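Local coordinates for protein 2-dehydropantoate 2-reductase (Geobacter metallireducens, PDB 3HN2) that probably catalyses the NADPH-dependent reduction of ketopantoate to pantoic acid, the second step in making pantoate for pantothenate biosynthesis, at residues 192-197 against 256-261; 125-130 against 184-189; 4-9 against 68-73; 62-67 against 89-94. One frame throughout, in Å; residues are numbered along the deposited sequence.

Contact 1: residues 192-197 against 256-261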
loop_
_atom_site.group_PDB
_atom_site.type_symbol
_atom_site.label_atom_id
_atom_site.label_comp_id
_atom_site.label_asym_id
_atom_site.label_seq_id
_atom_site.Cartn_x
_atom_site.Cartn_y
_atom_site.Cartn_z
ATOM N N PRO A 192 5.333 10.604 11.199
ATOM C CA PRO A 192 5.423 9.361 12.002
ATOM C C PRO A 192 6.393 8.327 11.445
ATOM O O PRO A 192 7.180 7.773 12.194
ATOM C CB PRO A 192 3.991 8.805 11.985
ATOM C CG PRO A 192 3.331 9.481 10.829
ATOM C CD PRO A 192 3.946 10.837 10.750
ATOM N N PHE A 193 6.394 8.138 10.134
ATOM C CA PHE A 193 7.133 7.035 9.541
ATOM C C PHE A 193 8.599 7.316 9.227
ATOM O O PHE A 193 9.455 6.537 9.634
ATOM C CB PHE A 193 6.341 6.430 8.386
ATOM C CG PHE A 193 5.048 5.809 8.832
ATOM C CD1 PHE A 193 3.844 6.485 8.679
ATOM C CD2 PHE A 193 5.040 4.561 9.464
ATOM C CE1 PHE A 193 2.642 5.920 9.111
ATOM C CE2 PHE A 193 3.842 3.989 9.900
ATOM C CZ PHE A 193 2.643 4.665 9.728
ATOM N N ASN A 194 8.920 8.424 8.558
ATOM C CA ASN A 194 10.341 8.798 8.449
ATOM C C ASN A 194 10.977 9.168 9.799
ATOM O O ASN A 194 12.196 9.114 9.944
ATOM C CB ASN A 194 10.581 9.896 7.411
ATOM C CG ASN A 194 10.456 9.390 5.993
ATOM O OD1 ASN A 194 9.383 8.969 5.564
ATOM N ND2 ASN A 194 11.555 9.435 5.251
ATOM N N GLY A 195 10.143 9.510 10.782
ATOM C CA GLY A 195 10.598 9.747 12.154
ATOM C C GLY A 195 10.906 8.505 12.980
ATOM O O GLY A 195 12.043 8.317 13.418
ATOM N N LEU A 196 9.894 7.667 13.195
ATOM C CA LEU A 196 9.985 6.500 14.092
ATOM C C LEU A 196 10.951 5.440 13.597
ATOM O O LEU A 196 11.789 4.963 14.354
ATOM C CB LEU A 196 8.602 5.871 14.296
ATOM C CG LEU A 196 7.704 6.230 15.490
ATOM C CD1 LEU A 196 8.036 7.560 16.154
ATOM C CD2 LEU A 196 6.243 6.182 15.071
ATOM N N CYS A 197 10.830 5.100 12.315
ATOM C CA CYS A 197 11.678 4.114 11.649
ATOM C C CYS A 197 13.166 4.425 11.709
ATOM O O CYS A 197 13.973 3.527 11.919
ATOM C CB CYS A 197 11.262 3.964 10.188
ATOM S SG CYS A 197 9.554 3.481 9.983
ATOM N N LYS A 256 11.409 0.240 4.330
ATOM C CA LYS A 256 12.293 1.098 5.106
ATOM C C LYS A 256 12.407 2.467 4.438
ATOM O O LYS A 256 13.050 2.591 3.393
ATOM C CB LYS A 256 13.673 0.447 5.291
ATOM C CG LYS A 256 13.621 -0.987 5.844
ATOM C CD LYS A 256 14.694 -1.249 6.895
ATOM C CE LYS A 256 15.890 -2.015 6.364
ATOM N NZ LYS A 256 16.683 -2.612 7.488
ATOM N N PRO A 257 11.779 3.498 5.042
ATOM C CA PRO A 257 11.699 4.867 4.523
ATOM C C PRO A 257 13.058 5.505 4.281
ATOM O O PRO A 257 14.066 5.025 4.795
ATOM C CB PRO A 257 10.981 5.625 5.646
ATOM C CG PRO A 257 10.229 4.600 6.369
ATOM C CD PRO A 257 11.086 3.378 6.334
ATOM N N SER A 258 13.061 6.596 3.517
ATOM C CA SER A 258 14.287 7.277 3.089
ATOM C C SER A 258 15.209 7.680 4.234
ATOM O O SER A 258 16.422 7.504 4.134
ATOM C CB SER A 258 13.944 8.498 2.236
ATOM O OG SER A 258 13.084 9.384 2.934
ATOM N N MET A 259 14.624 8.190 5.319
ATOM C CA MET A 259 15.373 8.652 6.491
ATOM C C MET A 259 16.088 7.536 7.247
ATOM O O MET A 259 17.188 7.747 7.766
ATOM C CB MET A 259 14.458 9.404 7.455
ATOM C CG MET A 259 14.459 10.916 7.294
ATOM S SD MET A 259 13.804 11.744 8.762
ATOM C CE MET A 259 14.960 11.174 9.971
ATOM N N GLU A 260 15.456 6.365 7.316
ATOM C CA GLU A 260 16.047 5.189 7.947
ATOM C C GLU A 260 17.250 4.690 7.139
ATOM O O GLU A 260 18.283 4.329 7.710
ATOM C CB GLU A 260 14.997 4.081 8.106
ATOM C CG GLU A 260 15.528 2.804 8.771
ATOM C CD GLU A 260 14.472 1.728 8.980
ATOM O OE1 GLU A 260 13.319 1.895 8.523
ATOM O OE2 GLU A 260 14.810 0.700 9.607
ATOM N N ILE A 261 17.102 4.687 5.815
ATOM C CA ILE A 261 18.169 4.300 4.887
ATOM C C ILE A 261 19.372 5.235 5.032
ATOM O O ILE A 261 20.515 4.780 5.096
ATOM C CB ILE A 261 17.661 4.268 3.407
ATOM C CG1 ILE A 261 16.498 3.274 3.233
ATOM C CG2 ILE A 261 18.801 3.961 2.422
ATOM C CD1 ILE A 261 16.812 1.823 3.609
#
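The first turn of helix 258-264, led by Pro257 at the N-cap position, docks on helix 179-200 through Asn194 and Cys197. Pro257 takes the middle of the interface: its CB lies 3.8 Å from Asn194 CG, and its CG is 3.8 Å from Cys197 SG. The Asn194 side chain slides past the proline ring in the opposite direction, and its CB packs 3.9 Å from Met259 CB. Met259 SD lies 3.3 Å from Asn194 O, and the bend at chi3 (60°) brings CE to 3.4 Å from the same oxygen. Both helices belong to the all-helical C-terminal half of the ketopantoate reductase fold, and helix 204-207 packs on Cys197 through Val204 and Ile207. Glu260 has CG anti to its backbone N (chi1 -180°) and an extended chain beyond, which lays the carboxylate alongside Cys197: OE1 comes 3.4 Å from Cys197 CB, and CD lies 3.5 Å from Cys197 O. With an alanine here, the whole arm beyond CB disappears, which would probably open a gap beside Cys197 CB and its carbonyl. Leu269, from the loop that follows helix 258-264, lies against Met259.

Contact 2: residues 125-130 against 184-189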
loop_
_atom_site.group_PDB
_atom_site.type_symbol
_atom_site.label_atom_id
_atom_site.label_comp_id
_atom_site.label_asym_id
_atom_site.label_seq_id
_atom_site.Cartn_x
_atom_site.Cartn_y
_atom_site.Cartn_z
ATOM N N VAL A 125 4.696 17.442 -5.037
ATOM C CA VAL A 125 4.740 16.407 -3.997
ATOM C C VAL A 125 4.782 15.061 -4.703
ATOM O O VAL A 125 3.831 14.666 -5.380
ATOM C CB VAL A 125 3.610 16.534 -2.913
ATOM C CG1 VAL A 125 2.335 17.048 -3.498
ATOM C CG2 VAL A 125 3.374 15.210 -2.174
ATOM N N ALA A 126 5.927 14.397 -4.585
ATOM C CA ALA A 126 6.162 13.102 -5.210
ATOM C C ALA A 126 6.116 12.002 -4.165
ATOM O O ALA A 126 6.520 12.211 -3.022
ATOM C CB ALA A 126 7.507 13.102 -5.906
ATOM N N PHE A 127 5.612 10.836 -4.547
ATOM C CA PHE A 127 5.635 9.682 -3.654
ATOM C C PHE A 127 6.285 8.493 -4.346
ATOM O O PHE A 127 5.715 7.913 -5.269
ATOM C CB PHE A 127 4.233 9.328 -3.153
ATOM C CG PHE A 127 4.237 8.549 -1.866
ATOM C CD1 PHE A 127 4.226 9.212 -0.639
ATOM C CD2 PHE A 127 4.263 7.157 -1.875
ATOM C CE1 PHE A 127 4.237 8.500 0.560
ATOM C CE2 PHE A 127 4.275 6.439 -0.685
ATOM C CZ PHE A 127 4.261 7.111 0.536
ATOM N N LEU A 128 7.476 8.137 -3.875
ATOM C CA LEU A 128 8.337 7.183 -4.559
ATOM C C LEU A 128 9.047 6.284 -3.556
ATOM O O LEU A 128 9.531 6.759 -2.528
ATOM C CB LEU A 128 9.390 7.959 -5.350
ATOM C CG LEU A 128 9.800 7.600 -6.778
ATOM C CD1 LEU A 128 10.875 8.575 -7.205
ATOM C CD2 LEU A 128 10.303 6.178 -6.929
ATOM N N CYS A 129 9.109 4.990 -3.863
ATOM C CA CYS A 129 9.940 4.045 -3.111
ATOM C C CYS A 129 11.203 3.764 -3.918
ATOM O O CYS A 129 11.148 3.081 -4.943
ATOM C CB CYS A 129 9.195 2.734 -2.846
ATOM S SG CYS A 129 7.575 2.897 -2.084
ATOM N N SER A 130 12.334 4.299 -3.463
ATOM C CA SER A 130 13.591 4.174 -4.202
ATOM C C SER A 130 14.836 4.279 -3.331
ATOM O O SER A 130 15.136 5.346 -2.794
ATOM C CB SER A 130 13.666 5.220 -5.325
ATOM O OG SER A 130 13.668 6.537 -4.805
ATOM N N TRP A 184 1.336 19.320 3.236
ATOM C CA TRP A 184 0.906 18.940 4.574
ATOM C C TRP A 184 0.276 17.550 4.610
ATOM O O TRP A 184 0.392 16.839 5.609
ATOM C CB TRP A 184 -0.077 19.970 5.122
ATOM C CG TRP A 184 0.584 21.154 5.746
ATOM C CD1 TRP A 184 0.746 22.392 5.188
ATOM C CD2 TRP A 184 1.175 21.220 7.050
ATOM N NE1 TRP A 184 1.398 23.224 6.067
ATOM C CE2 TRP A 184 1.679 22.530 7.214
ATOM C CE3 TRP A 184 1.341 20.297 8.090
ATOM C CZ2 TRP A 184 2.329 22.945 8.383
ATOM C CZ3 TRP A 184 1.986 20.711 9.257
ATOM C CH2 TRP A 184 2.470 22.024 9.390
ATOM N N GLU A 185 -0.390 17.179 3.519
ATOM C CA GLU A 185 -0.972 15.852 3.364
ATOM C C GLU A 185 0.109 14.775 3.405
ATOM O O GLU A 185 -0.083 13.734 4.025
ATOM C CB GLU A 185 -1.765 15.758 2.056
ATOM C CG GLU A 185 -3.059 16.581 2.006
ATOM C CD GLU A 185 -3.888 16.306 0.753
ATOM O OE1 GLU A 185 -3.302 16.015 -0.315
ATOM O OE2 GLU A 185 -5.134 16.384 0.835
ATOM N N LYS A 186 1.246 15.044 2.760
ATOM C CA LYS A 186 2.368 14.103 2.746
ATOM C C LYS A 186 3.136 14.114 4.062
ATOM O O LYS A 186 3.763 13.117 4.423
ATOM C CB LYS A 186 3.325 14.389 1.588
ATOM C CG LYS A 186 4.036 13.137 1.098
ATOM C CD LYS A 186 5.411 13.435 0.540
ATOM C CE LYS A 186 6.191 12.146 0.335
ATOM N NZ LYS A 186 7.500 12.371 -0.336
ATOM N N LEU A 187 3.085 15.246 4.767
ATOM C CA LEU A 187 3.680 15.383 6.100
ATOM C C LEU A 187 2.983 14.504 7.133
ATOM O O LEU A 187 3.610 14.061 8.092
ATOM C CB LEU A 187 3.670 16.853 6.554
ATOM C CG LEU A 187 4.969 17.677 6.589
ATOM C CD1 LEU A 187 6.137 17.049 5.816
ATOM C CD2 LEU A 187 4.729 19.130 6.127
ATOM N N VAL A 188 1.690 14.255 6.925
ATOM C CA VAL A 188 0.919 13.337 7.760
ATOM C C VAL A 188 1.496 11.916 7.704
ATOM O O VAL A 188 1.406 11.169 8.673
ATOM C CB VAL A 188 -0.586 13.344 7.388
ATOM C CG1 VAL A 188 -1.367 12.243 8.139
ATOM C CG2 VAL A 188 -1.191 14.688 7.704
ATOM N N TRP A 189 2.113 11.567 6.578
ATOM C CA TRP A 189 2.766 10.273 6.442
ATOM C C TRP A 189 4.238 10.327 6.838
ATOM O O TRP A 189 4.735 9.425 7.539
ATOM C CB TRP A 189 2.637 9.730 5.013
ATOM C CG TRP A 189 3.018 8.297 4.953
ATOM C CD1 TRP A 189 2.194 7.219 5.153
ATOM C CD2 TRP A 189 4.329 7.765 4.725
ATOM N NE1 TRP A 189 2.910 6.056 5.037
ATOM C CE2 TRP A 189 4.223 6.354 4.790
ATOM C CE3 TRP A 189 5.582 8.343 4.468
ATOM C CZ2 TRP A 189 5.321 5.511 4.602
ATOM C CZ3 TRP A 189 6.687 7.503 4.287
ATOM C CH2 TRP A 189 6.544 6.099 4.356
#
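Lys186 reaches from helix 179-200 to strand 121-129, where its aliphatic chain slides past Val125 and its amine meets the backbone of Ala126. Its CG stands anti to the backbone N (chi1 -151°) and the rest of the chain is extended, taking CD past Val125 CG2 at 3.8 Å. NZ donates a hydrogen bond to Ala126 O (2.9 Å), approaching nearly along the C=O axis (173° at the oxygen). Just before that, CE passes 3.7 Å from Phe127 CD1, obliquely to the ring. A leucine in its place lacks the amine and half the reach, and is likely to leave Ala126 O without this donor and Phe127 without its neighbour on that flank. One turn later, Trp189 receives Phe127 in a T-shaped (edge-to-face) pair: the planes stand at 79°, the phenyl centroid is 5.4 Å from that of the indole six-membered ring, and Phe127 CZ sits over the indole. NE1 of Trp189 is hydrogen-bonded to Thr249 OG1. The axes of 125-129 and 184-189 come within 9.6 Å; Phe248 and Met252 also border Phe127, Phe193 stacks on Trp189, and strand 142-150 pairs with the strand, so the contact joins the Rossmann sheet to the helical domain.

Contact 3: residues 4-9 against 68-73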
loop_
_atom_site.group_PDB
_atom_site.type_symbol
_atom_site.label_atom_id
_atom_site.label_comp_id
_atom_site.label_asym_id
_atom_site.label_seq_id
_atom_site.Cartn_x
_atom_site.Cartn_y
_atom_site.Cartn_z
ATOM N N ARG A 4 16.234 21.582 -22.522
ATOM C CA ARG A 4 15.066 22.184 -21.815
ATOM C C ARG A 4 15.020 21.840 -20.321
ATOM O O ARG A 4 14.582 22.654 -19.507
ATOM C CB ARG A 4 13.747 21.809 -22.507
ATOM C CG ARG A 4 13.583 20.336 -22.860
ATOM C CD ARG A 4 12.162 20.033 -23.312
ATOM N NE ARG A 4 11.878 20.529 -24.661
ATOM C CZ ARG A 4 11.960 19.800 -25.773
ATOM N NH1 ARG A 4 11.680 20.351 -26.945
ATOM N NH2 ARG A 4 12.319 18.522 -25.723
ATOM N N ILE A 5 15.487 20.644 -19.968
ATOM C CA ILE A 5 15.439 20.164 -18.583
ATOM C C ILE A 5 16.833 20.043 -17.955
ATOM O O ILE A 5 17.758 19.528 -18.582
ATOM C CB ILE A 5 14.623 18.832 -18.467
ATOM C CG1 ILE A 5 13.139 19.127 -18.257
ATOM C CG2 ILE A 5 15.080 17.965 -17.297
ATOM C CD1 ILE A 5 12.330 19.238 -19.508
ATOM N N ALA A 6 16.971 20.556 -16.730
ATOM C CA ALA A 6 18.159 20.335 -15.904
ATOM C C ALA A 6 17.778 19.623 -14.614
ATOM O O ALA A 6 16.797 19.997 -13.967
ATOM C CB ALA A 6 18.849 21.652 -15.582
ATOM N N ILE A 7 18.562 18.615 -14.236
ATOM C CA ILE A 7 18.331 17.878 -12.988
ATOM C C ILE A 7 19.334 18.287 -11.922
ATOM O O ILE A 7 20.537 18.065 -12.070
ATOM C CB ILE A 7 18.412 16.333 -13.182
ATOM C CG1 ILE A 7 17.513 15.855 -14.335
ATOM C CG2 ILE A 7 18.110 15.607 -11.869
ATOM C CD1 ILE A 7 16.028 16.145 -14.146
ATOM N N VAL A 8 18.832 18.875 -10.842
ATOM C CA VAL A 8 19.677 19.328 -9.738
ATOM C C VAL A 8 19.348 18.533 -8.469
ATOM O O VAL A 8 18.382 18.810 -7.760
ATOM C CB VAL A 8 19.560 20.859 -9.533
ATOM C CG1 VAL A 8 20.303 21.309 -8.287
ATOM C CG2 VAL A 8 20.103 21.586 -10.762
ATOM N N GLY A 9 20.161 17.520 -8.210
ATOM C CA GLY A 9 19.915 16.596 -7.113
ATOM C C GLY A 9 20.756 15.360 -7.312
ATOM O O GLY A 9 21.712 15.126 -6.563
ATOM N N GLY A 68 24.147 26.103 -18.589
ATOM C CA GLY A 68 23.552 27.361 -19.028
ATOM C C GLY A 68 22.045 27.414 -18.861
ATOM O O GLY A 68 21.463 26.530 -18.226
ATOM N N PRO A 69 21.404 28.458 -19.429
ATOM C CA PRO A 69 19.957 28.698 -19.340
ATOM C C PRO A 69 19.105 27.507 -19.784
ATOM O O PRO A 69 19.422 26.850 -20.774
ATOM C CB PRO A 69 19.746 29.889 -20.281
ATOM C CG PRO A 69 21.048 30.602 -20.271
ATOM C CD PRO A 69 22.079 29.514 -20.205
ATOM N N MET A 70 18.044 27.238 -19.027
ATOM C CA MET A 70 17.152 26.102 -19.264
ATOM C C MET A 70 15.692 26.564 -19.334
ATOM O O MET A 70 15.393 27.730 -19.076
ATOM C CB MET A 70 17.318 25.066 -18.145
ATOM C CG MET A 70 18.702 24.428 -18.038
ATOM S SD MET A 70 18.885 22.898 -18.984
ATOM C CE MET A 70 19.613 23.504 -20.507
ATOM N N ASP A 71 14.788 25.655 -19.692
ATOM C CA ASP A 71 13.350 25.933 -19.638
ATOM C C ASP A 71 12.778 25.524 -18.284
ATOM O O ASP A 71 11.941 26.222 -17.709
ATOM C CB ASP A 71 12.604 25.195 -20.755
ATOM C CG ASP A 71 12.850 25.795 -22.127
ATOM O OD1 ASP A 71 12.903 27.041 -22.248
ATOM O OD2 ASP A 71 12.979 25.013 -23.092
ATOM N N LEU A 72 13.244 24.381 -17.792
ATOM C CA LEU A 72 12.787 23.815 -16.536
ATOM C C LEU A 72 13.967 23.256 -15.756
ATOM O O LEU A 72 14.817 22.564 -16.320
ATOM C CB LEU A 72 11.766 22.702 -16.803
ATOM C CG LEU A 72 11.267 21.853 -15.628
ATOM C CD1 LEU A 72 10.396 22.668 -14.687
ATOM C CD2 LEU A 72 10.507 20.650 -16.138
ATOM N N VAL A 73 14.030 23.564 -14.463
ATOM C CA VAL A 73 14.972 22.871 -13.590
ATOM C C VAL A 73 14.257 22.082 -12.489
ATOM O O VAL A 73 13.572 22.650 -11.638
ATOM C CB VAL A 73 16.128 23.794 -13.065
ATOM C CG1 VAL A 73 15.633 25.181 -12.730
ATOM C CG2 VAL A 73 16.851 23.159 -11.872
#
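Leu72 holds CG anti to its backbone N (chi1 173°), and its second torsion (69°) then turns CD2 to 3.7 Å from Ile5 CG1, the two side chains lying side by side and pointing the same way. Met70 instead bends at chi2 (-92°), which brings SD to 3.6 Å from Ala6 CB and close to Ile5 O. Between them the backbones pair in parallel register, Ile5 opposite Leu72 and Ala6 opposite Val73. Arg4 O accepts a hydrogen bond from Leu72 N at 2.8 Å, and a weaker one from Asp71 N; Ala6 N then donates to Leu72 O at 3.0 Å. These are strands 5-8 and 72-75, adjacent within a Rossmann sheet, and Gly9 opens a GxGxxG pattern consistent with the dinucleotide-binding turn of this fold. Two CA-H...O contacts fill in the pairing: Ile5 CA to Leu72 O and Val73 CA to Ala6 O, each 3.4 Å. On the face carrying Ile5 and Leu72, Met165 and Leu162 of helix 157-168 lie over the strands. On the other face Val8 crosses Val73 obliquely, their CG2 atoms 3.8 Å apart, with Leu92 packed on Val8. At the solvent-exposed start, Asp71 OD2 rests 3.3 Å from Arg4 CB.

Contact 4: residues 62-67 against 89-94; sequences RAPEEI and IRPLVE
Leu92 and Ile67 make the closest apolar side-chain pair here. The leucine has CG anti to its carbonyl carbon (chi1 -48°), and from there its CD2 branch reaches across to Ile67 CB at 3.7 Å, with Ile67 CG2 and CD1 also near that single methyl; the two side chains cross at an oblique angle. A second apolar pair is formed by the prolines. Pro64 and Pro91 lie side by side and point the same way, Pro64 CB being 4.1 Å from Pro91 CG, and Pro64 CB also approaches Leu92 CG at 4.5 Å.

Carbon-to-backbone contacts come next. Glu65 and Pro91 have the nearest CA atoms of the two segments, and Pro91 CB sits 3.8 Å from Glu65 CA and at the same distance from Pro64 O; the leucine CD2 touches this carbonyl oxygen too, at 3.7 Å. The one charged side chain involved is Glu65, bent at chi2 (-96°), which leaves OE2 4.1 Å from Pro91 CG at the solvent-exposed border.

Hydrogen bonds run within each segment. Weak bonds hold the short helix 64-67, while Leu92 N donates to Ile89 O at 2.8 Å in the 3-10 turn. The segments connect strand 60-61 to strand 72-75 and helix 85-89 to strand 98-101 in the Rossmann domain, with Leu31, His29 and Val73 lining the inner side. With no hydrogen bond between them, the two connections meet by van der Waals packing, mainly of proline rings and methyl groups, buried at Pro64 and Leu92 and giving way to solvent at Glu65.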
loop_
_atom_site.group_PDB
_atom_site.type_symbol
_atom_site.label_atom_id
_atom_site.label_comp_id
_atom_site.label_asym_id
_atom_site.label_seq_id
_atom_site.Cartn_x
_atom_site.Cartn_y
_atom_site.Cartn_z
ATOM N N ARG A 62 29.383 18.858 -14.514
ATOM C CA ARG A 62 29.864 18.986 -13.137
ATOM C C ARG A 62 29.709 20.397 -12.579
ATOM O O ARG A 62 29.715 20.598 -11.365
ATOM C CB ARG A 62 31.300 18.461 -12.991
ATOM C CG ARG A 62 32.335 19.072 -13.936
ATOM C CD ARG A 62 33.438 18.065 -14.284
ATOM N NE ARG A 62 33.750 17.164 -13.170
ATOM C CZ ARG A 62 34.659 16.193 -13.212
ATOM N NH1 ARG A 62 34.859 15.428 -12.145
ATOM N NH2 ARG A 62 35.369 15.984 -14.314
ATOM N N ALA A 63 29.557 21.365 -13.475
ATOM C CA ALA A 63 29.270 22.739 -13.087
ATOM C C ALA A 63 27.996 23.195 -13.784
ATOM O O ALA A 63 27.793 22.878 -14.960
ATOM C CB ALA A 63 30.437 23.654 -13.442
ATOM N N PRO A 64 27.116 23.914 -13.055
ATOM C CA PRO A 64 25.889 24.464 -13.653
ATOM C C PRO A 64 26.117 25.537 -14.722
ATOM O O PRO A 64 25.267 25.705 -15.600
ATOM C CB PRO A 64 25.138 25.056 -12.456
ATOM C CG PRO A 64 26.154 25.248 -11.407
ATOM C CD PRO A 64 27.202 24.203 -11.611
ATOM N N GLU A 65 27.248 26.240 -14.657
ATOM C CA GLU A 65 27.584 27.273 -15.652
ATOM C C GLU A 65 27.954 26.703 -17.022
ATOM O O GLU A 65 27.963 27.428 -18.019
ATOM C CB GLU A 65 28.676 28.228 -15.141
ATOM C CG GLU A 65 29.884 27.562 -14.481
ATOM C CD GLU A 65 29.785 27.511 -12.962
ATOM O OE1 GLU A 65 30.793 27.820 -12.290
ATOM O OE2 GLU A 65 28.703 27.168 -12.439
ATOM N N GLU A 66 28.249 25.404 -17.062
ATOM C CA GLU A 66 28.505 24.690 -18.312
ATOM C C GLU A 66 27.196 24.357 -19.029
ATOM O O GLU A 66 27.144 24.337 -20.260
ATOM C CB GLU A 66 29.296 23.408 -18.043
ATOM C CG GLU A 66 30.617 23.616 -17.299
ATOM C CD GLU A 66 31.293 22.311 -16.895
ATOM O OE1 GLU A 66 32.513 22.336 -16.624
ATOM O OE2 GLU A 66 30.614 21.260 -16.844
ATOM N N ILE A 67 26.149 24.095 -18.248
ATOM C CA ILE A 67 24.818 23.774 -18.775
ATOM C C ILE A 67 24.137 25.014 -19.353
ATOM O O ILE A 67 23.615 24.979 -20.466
ATOM C CB ILE A 67 23.905 23.153 -17.689
ATOM C CG1 ILE A 67 24.637 22.041 -16.933
ATOM C CG2 ILE A 67 22.610 22.636 -18.301
ATOM C CD1 ILE A 67 23.829 21.365 -15.835
ATOM N N ILE A 89 21.716 26.922 -9.029
ATOM C CA ILE A 89 20.560 27.179 -9.895
ATOM C C ILE A 89 20.659 28.479 -10.722
ATOM O O ILE A 89 20.232 28.497 -11.876
ATOM C CB ILE A 89 19.213 27.044 -9.103
ATOM C CG1 ILE A 89 19.063 25.616 -8.564
ATOM C CG2 ILE A 89 17.994 27.374 -9.971
ATOM C CD1 ILE A 89 18.094 25.476 -7.406
ATOM N N ARG A 90 21.247 29.535 -10.152
ATOM C CA ARG A 90 21.412 30.836 -10.850
ATOM C C ARG A 90 21.933 30.814 -12.306
ATOM O O ARG A 90 21.362 31.514 -13.150
ATOM C CB ARG A 90 22.162 31.865 -9.965
ATOM C CG ARG A 90 23.032 32.912 -10.680
ATOM C CD ARG A 90 22.253 34.145 -11.145
ATOM N NE ARG A 90 22.135 35.167 -10.106
ATOM C CZ ARG A 90 21.062 35.347 -9.339
ATOM N NH1 ARG A 90 21.060 36.306 -8.423
ATOM N NH2 ARG A 90 19.989 34.576 -9.481
ATOM N N PRO A 91 22.989 30.011 -12.619
ATOM C CA PRO A 91 23.394 29.924 -14.035
ATOM C C PRO A 91 22.369 29.294 -14.993
ATOM O O PRO A 91 22.465 29.496 -16.205
ATOM C CB PRO A 91 24.650 29.045 -13.985
ATOM C CG PRO A 91 25.127 29.121 -12.581
ATOM C CD PRO A 91 23.888 29.199 -11.771
ATOM N N LEU A 92 21.404 28.548 -14.454
ATOM C CA LEU A 92 20.381 27.877 -15.258
ATOM C C LEU A 92 19.151 28.746 -15.516
ATOM O O LEU A 92 18.279 28.375 -16.303
ATOM C CB LEU A 92 19.944 26.576 -14.579
ATOM C CG LEU A 92 21.029 25.621 -14.080
ATOM C CD1 LEU A 92 20.468 24.659 -13.045
ATOM C CD2 LEU A 92 21.649 24.865 -15.240
ATOM N N VAL A 93 19.088 29.901 -14.860
ATOM C CA VAL A 93 17.894 30.747 -14.895
ATOM C C VAL A 93 17.980 31.870 -15.937
ATOM O O VAL A 93 18.877 32.715 -15.897
ATOM C CB VAL A 93 17.561 31.309 -13.477
ATOM C CG1 VAL A 93 16.432 32.334 -13.523
ATOM C CG2 VAL A 93 17.196 30.174 -12.527
ATOM N N GLU A 94 17.045 31.839 -16.881
ATOM C CA GLU A 94 16.822 32.927 -17.830
ATOM C C GLU A 94 15.368 33.367 -17.643
ATOM O O GLU A 94 14.600 32.677 -16.973
ATOM C CB GLU A 94 17.092 32.446 -19.265
ATOM C CG GLU A 94 17.101 33.527 -20.363
ATOM C CD GLU A 94 17.915 34.764 -19.999
ATOM O OE1 GLU A 94 19.147 34.644 -19.814
ATOM O OE2 GLU A 94 17.321 35.860 -19.911
#

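Contacts 3 and 4 form one cluster in the Rossmann domain, their centres 8 Å apart; their segments alternate along the chain, and Met70 N lies 3.0 Å from Leu92 O, a probable hydrogen bond. Contacts 1 and 2 make a second cluster, 12 Å apart between centres, both on helix 179-200, with Asn194 packed against Trp189. Contact 2 shares the large sheet with contact 3, about 23 Å away between centres, and joins the two domains, whereas contact 1 lies wholly in the C-terminal one. Along the chain contacts 3 and 4 come first, then contact 2, then contact 1; sheet domain and helical domain each hold their own packing, and contact 2 bridges them.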